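Local coordinates for protein ABC-type amino acid transport system, periplasmic component (Caldanaerobacter subterraneus subsp. tengcongensis MB4, PDB 4YMX) that binds arginine between its two lobes as the substrate-binding protein of an amino acid ABC transporter, at residues 46-51 and 198-203; 147-152 and 189-194. One frame throughout, in Å; residues are numbered along the deposited sequence. Where two conformers were deposited one is given.

Overall arrangement
From the N terminus the chain lays down the first lobe, where 46-51 lines the arginine site, and after strand 117-124 passes into the second lobe at strand 128-133. Within that lobe, contact 2 closes a short loop: strand 148-152 is rejoined by strand 189-193 after two helices and an intervening strand. Helix 194-201 follows directly, and its last part meets 46-51 in contact 1, which closes a much longer loop holding the whole of contact 2. The chain then returns to the first lobe at strand 222-227. Contact 2 therefore builds one lobe, contact 1 bridges both, and the centres lie about 14 Å apart, with arginine touched by each.

Contact 1. Residues 46-51 and 198-203; sequences DFPPFE and KAYLKE. With ARG (arginine), chain C.
Beside the arginine site, Asp46 and Pro48 of the first lobe meet Tyr200 and Ala199 on helix 194-201 of the second, across the interlobe cleft. The one hydrogen bond between the segments runs from Tyr200 OH to Asp46 O, 2.8 Å long; the hydroxyl sits above the carbonyl plane, with a C=O...OH angle of 125°. The tyrosine ring, stacked with Phe179 of helix 175-183, brings its edge to that oxygen, while Pro48 CD lies 3.7 Å from Tyr200 CE1, the two side chains crossing at about a right angle. Ala199 CB fits against Pro48 CG at 3.8 Å and lies against Pro48 O, a buried carbonyl with no polar partner in the model. Behind this seam the same loop holds the ligand's guanidinium. It lies nearly flat along the Phe47 ring, NE 3.4 Å above the ring plane over its centre. Asp46 OD1 accepts from ligand NH1 at 2.9 Å, while Asp46 OD2 takes the backbone N of Val175. Glu51 OE2 receives ligand NH2 at 3.0 Å, the bend at chi2 (-94°) turning the carboxylate inward. Phe50 and Glu51 both stand opposite Phe47, a classic beta bulge in which Phe47 O accepts from both their N atoms; the cis peptide before Pro49 lies in the turn between. Such a seam between lobes, next to a bound ligand, is characteristic of closed periplasmic binding proteins.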
# COMPACT_ATOMS: atom_id res chain seq x y z
N ASP A 46 2.08 -3.58 -6.68
CA ASP A 46 2.88 -2.49 -7.20
C ASP A 46 3.49 -1.70 -6.05
O ASP A 46 3.81 -0.52 -6.20
CB ASP A 46 1.98 -1.56 -8.02
CG ASP A 46 0.81 -0.99 -7.20
OD1 ASP A 46 0.54 -1.46 -6.07
OD2 ASP A 46 0.15 -0.06 -7.70
N PHE A 47 3.64 -2.35 -4.90
CA PHE A 47 3.82 -1.65 -3.64
C PHE A 47 4.90 -2.31 -2.79
O PHE A 47 4.63 -2.75 -1.66
CB PHE A 47 2.47 -1.66 -2.89
CG PHE A 47 2.19 -0.44 -2.04
CD1 PHE A 47 1.96 -0.58 -0.68
CD2 PHE A 47 2.12 0.83 -2.60
CE1 PHE A 47 1.64 0.53 0.11
CE2 PHE A 47 1.81 1.93 -1.82
CZ PHE A 47 1.59 1.79 -0.46
N PRO A 48 6.13 -2.41 -3.32
CA PRO A 48 7.22 -2.99 -2.54
C PRO A 48 7.51 -2.11 -1.33
O PRO A 48 7.46 -0.89 -1.46
CB PRO A 48 8.40 -2.95 -3.51
CG PRO A 48 8.07 -1.80 -4.45
CD PRO A 48 6.60 -1.90 -4.63
N PRO A 49 7.85 -2.69 -0.17
CA PRO A 49 8.07 -4.11 0.12
C PRO A 49 6.84 -4.86 0.65
O PRO A 49 7.00 -5.97 1.16
CB PRO A 49 9.13 -4.06 1.21
CG PRO A 49 8.76 -2.84 1.98
CD PRO A 49 8.32 -1.84 0.94
N PHE A 50 5.65 -4.27 0.52
CA PHE A 50 4.43 -4.92 1.00
C PHE A 50 3.96 -6.02 0.07
O PHE A 50 3.66 -7.13 0.51
CB PHE A 50 3.32 -3.89 1.21
CG PHE A 50 3.64 -2.89 2.28
CD1 PHE A 50 3.28 -3.13 3.60
CD2 PHE A 50 4.35 -1.73 1.98
CE1 PHE A 50 3.60 -2.23 4.60
CE2 PHE A 50 4.67 -0.82 2.99
CZ PHE A 50 4.29 -1.07 4.29
N GLU A 51 3.87 -5.70 -1.22
CA GLU A 51 3.53 -6.68 -2.23
C GLU A 51 4.09 -6.23 -3.56
O GLU A 51 3.91 -5.07 -3.97
CB GLU A 51 2.02 -6.89 -2.35
CG GLU A 51 1.23 -5.60 -2.46
CD GLU A 51 0.75 -5.13 -1.12
OE1 GLU A 51 0.60 -6.00 -0.23
OE2 GLU A 51 0.50 -3.92 -0.97
N LYS A 198 11.00 4.58 -0.79
CA LYS A 198 12.37 4.12 -0.60
C LYS A 198 12.68 2.91 -1.48
O LYS A 198 13.76 2.81 -2.07
CB LYS A 198 12.64 3.80 0.88
CG LYS A 198 12.60 5.01 1.80
CD LYS A 198 13.01 4.59 3.20
CE LYS A 198 13.01 5.76 4.17
NZ LYS A 198 13.34 5.30 5.56
N ALA A 199 11.72 2.00 -1.61
CA ALA A 199 11.92 0.83 -2.44
C ALA A 199 12.11 1.21 -3.91
O ALA A 199 13.05 0.74 -4.57
CB ALA A 199 10.76 -0.13 -2.28
N TYR A 200 11.23 2.06 -4.43
CA TYR A 200 11.35 2.51 -5.82
C TYR A 200 12.65 3.27 -6.08
O TYR A 200 13.23 3.15 -7.16
CB TYR A 200 10.15 3.36 -6.22
CG TYR A 200 8.95 2.56 -6.70
CD1 TYR A 200 7.94 2.18 -5.82
CD2 TYR A 200 8.83 2.20 -8.04
CE1 TYR A 200 6.83 1.46 -6.27
CE2 TYR A 200 7.73 1.47 -8.49
CZ TYR A 200 6.74 1.11 -7.59
OH TYR A 200 5.65 0.40 -8.04
N LEU A 201 13.11 4.04 -5.09
CA LEU A 201 14.29 4.88 -5.28
C LEU A 201 15.59 4.07 -5.27
O LEU A 201 16.65 4.61 -5.60
CB LEU A 201 14.30 6.02 -4.26
CG LEU A 201 13.64 7.32 -4.76
CD1 LEU A 201 12.24 7.08 -5.32
CD2 LEU A 201 13.62 8.38 -3.66
N LYS A 202 15.52 2.79 -4.93
CA LYS A 202 16.66 1.90 -5.13
C LYS A 202 17.01 1.82 -6.62
O LYS A 202 18.18 1.71 -6.99
CB LYS A 202 16.41 0.51 -4.55
CG LYS A 202 16.15 0.50 -3.04
CD LYS A 202 16.08 -0.91 -2.47
CE LYS A 202 15.36 -1.87 -3.41
NZ LYS A 202 13.96 -1.46 -3.73
N GLU A 203 15.99 1.88 -7.48
CA GLU A 203 16.22 1.90 -8.91
C GLU A 203 16.21 3.31 -9.49
O GLU A 203 17.02 3.65 -10.35
CB GLU A 203 15.17 1.04 -9.63
CG GLU A 203 15.21 -0.43 -9.22
CD GLU A 203 16.58 -1.04 -9.37
OE1 GLU A 203 17.29 -0.70 -10.34
OE2 GLU A 203 16.96 -1.86 -8.51
N ARG C . -2.09 3.22 2.29
CA ARG C . -2.75 3.86 1.12
C ARG C . -4.24 3.59 1.12
O ARG C . -4.73 2.80 1.93
CB ARG C . -2.12 3.36 -0.18
CG ARG C . -2.13 1.85 -0.32
CD ARG C . -1.76 1.41 -1.73
NE ARG C . -1.46 -0.01 -1.78
CZ ARG C . -1.10 -0.66 -2.87
NH1 ARG C . -1.00 -0.04 -4.04
NH2 ARG C . -0.84 -1.96 -2.80
OXT ARG C . -4.98 4.16 0.32

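Contact 2. Residues 147-152 and 189-194. With ARG (arginine), chain C.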
# COMPACT_ATOMS: atom_id res chain seq x y z
N LYS A 147 0.77 22.56 -9.04
CA LYS A 147 1.62 21.55 -9.66
C LYS A 147 0.84 20.31 -10.10
O LYS A 147 -0.28 20.06 -9.63
CB LYS A 147 2.74 21.14 -8.69
CG LYS A 147 3.68 22.27 -8.31
CD LYS A 147 4.63 22.61 -9.45
CE LYS A 147 5.64 23.67 -9.03
NZ LYS A 147 6.67 23.90 -10.08
N THR A 148 1.44 19.55 -11.00
CA THR A 148 0.87 18.29 -11.46
C THR A 148 1.40 17.19 -10.55
O THR A 148 2.61 16.96 -10.48
CB THR A 148 1.21 18.01 -12.93
OG1 THR A 148 0.67 19.07 -13.74
CG2 THR A 148 0.63 16.68 -13.41
N ILE A 149 0.50 16.54 -9.83
CA ILE A 149 0.88 15.58 -8.80
C ILE A 149 0.31 14.20 -9.14
O ILE A 149 -0.91 14.04 -9.26
CB ILE A 149 0.36 16.02 -7.43
CG1 ILE A 149 0.79 17.46 -7.14
CG2 ILE A 149 0.83 15.04 -6.34
CD1 ILE A 149 2.28 17.65 -7.03
N ALA A 150 1.20 13.21 -9.31
CA ALA A 150 0.76 11.85 -9.61
C ALA A 150 0.37 11.13 -8.33
O ALA A 150 1.10 11.18 -7.33
CB ALA A 150 1.83 11.08 -10.35
N VAL A 151 -0.79 10.47 -8.35
CA VAL A 151 -1.30 9.72 -7.22
C VAL A 151 -2.03 8.47 -7.69
O VAL A 151 -2.51 8.41 -8.83
CB VAL A 151 -2.30 10.54 -6.36
CG1 VAL A 151 -1.58 11.71 -5.68
CG2 VAL A 151 -3.47 11.03 -7.20
N GLN A 152 -2.16 7.50 -6.79
CA GLN A 152 -2.87 6.27 -7.09
C GLN A 152 -4.36 6.44 -6.80
O GLN A 152 -4.76 6.89 -5.72
CB GLN A 152 -2.29 5.09 -6.31
CG GLN A 152 -3.01 3.78 -6.56
CD GLN A 152 -2.22 2.60 -6.06
OE1 GLN A 152 -1.70 2.60 -4.93
NE2 GLN A 152 -2.08 1.59 -6.91
N ALA A 189 5.54 15.89 -9.14
CA ALA A 189 5.77 15.19 -7.88
C ALA A 189 4.84 14.00 -7.78
O ALA A 189 3.85 13.91 -8.50
CB ALA A 189 5.53 16.13 -6.70
N ILE A 190 5.19 13.07 -6.89
CA ILE A 190 4.34 11.94 -6.55
C ILE A 190 4.02 12.02 -5.05
O ILE A 190 4.87 12.40 -4.26
CB ILE A 190 5.08 10.61 -6.78
CG1 ILE A 190 5.56 10.48 -8.22
CG2 ILE A 190 4.21 9.42 -6.38
CD1 ILE A 190 6.53 9.31 -8.41
N VAL A 191 2.80 11.65 -4.66
CA VAL A 191 2.52 11.42 -3.24
C VAL A 191 2.32 9.94 -3.02
O VAL A 191 1.50 9.31 -3.69
CB VAL A 191 1.27 12.19 -2.76
CG1 VAL A 191 0.97 11.86 -1.30
CG2 VAL A 191 1.48 13.70 -2.92
N VAL A 192 3.09 9.37 -2.09
CA VAL A 192 3.11 7.92 -1.88
C VAL A 192 3.72 7.65 -0.52
O VAL A 192 4.36 8.53 0.05
CB VAL A 192 3.89 7.22 -3.03
CG1 VAL A 192 5.39 7.50 -2.93
CG2 VAL A 192 3.62 5.71 -3.06
N GLU A 193 3.52 6.45 0.02
CA GLU A 193 4.07 6.12 1.32
C GLU A 193 5.59 6.04 1.31
O GLU A 193 6.20 5.62 0.31
CB GLU A 193 3.46 4.83 1.86
CG GLU A 193 2.26 5.07 2.74
CD GLU A 193 1.11 4.15 2.42
OE1 GLU A 193 0.29 4.51 1.56
OE2 GLU A 193 1.03 3.08 3.04
N ASP A 194 6.17 6.45 2.42
CA ASP A 194 7.62 6.54 2.61
C ASP A 194 8.35 5.24 2.29
O ASP A 194 9.31 5.22 1.53
CB ASP A 194 7.91 6.94 4.06
CG ASP A 194 9.39 7.16 4.34
OD1 ASP A 194 10.12 7.57 3.42
OD2 ASP A 194 9.80 6.94 5.50
N ARG C . -2.09 3.22 2.29
CA ARG C . -2.75 3.86 1.12
C ARG C . -4.24 3.59 1.12
O ARG C . -4.73 2.80 1.93
CB ARG C . -2.12 3.36 -0.18
CG ARG C . -2.13 1.85 -0.32
CD ARG C . -1.76 1.41 -1.73
NE ARG C . -1.46 -0.01 -1.78
CZ ARG C . -1.10 -0.66 -2.87
NH1 ARG C . -1.00 -0.04 -4.04
NH2 ARG C . -0.84 -1.96 -2.80
OXT ARG C . -4.98 4.16 0.32
O HOH W 1 0.26 7.21 -4.97
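Ile149 and Ala189 pack tightly: Ile149 CD1 reaches Ala189 CB at 3.6 Å, and Ile149 CG2, the other branch, anti to the backbone N, meets Val191 CG2 at 3.7 Å. Val151 points the same way as Val191 and lies beside it; helix 156-161 packs on this face. Here the backbones are joined by Ala150 N to Ala189 O at 2.9 Å and Val191 N to Ala150 O at 3.2 Å, while Ala189 N to Thr148 O is weak. These are neighbouring parallel strands of an alpha/beta lobe, connected through helix 156-161, strand 168-172 and helix 175-183. On the other face the two strands touch more loosely, Ala150 CB standing 4.3 Å from Ile190 CG1, and helix 175-183 packs on Ile190. Farther along, the strands part, and a water takes over, accepting from Gln152 N and donating to Val191 O. Beyond it both strand ends turn to the bound arginine. Gln152, its CG anti to the backbone N (chi1 179°) and its chain extended beyond CG, offers OE1 to ligand NH1, its NE2 given to Asn173 O, which fixes the amide's rotation. Glu193 OE1 accepts from the ligand's N at 2.8 Å; an alanine here would probably leave that ammonium without its carboxylate mate. Glu193 is also the N-cap residue of helix 194-201.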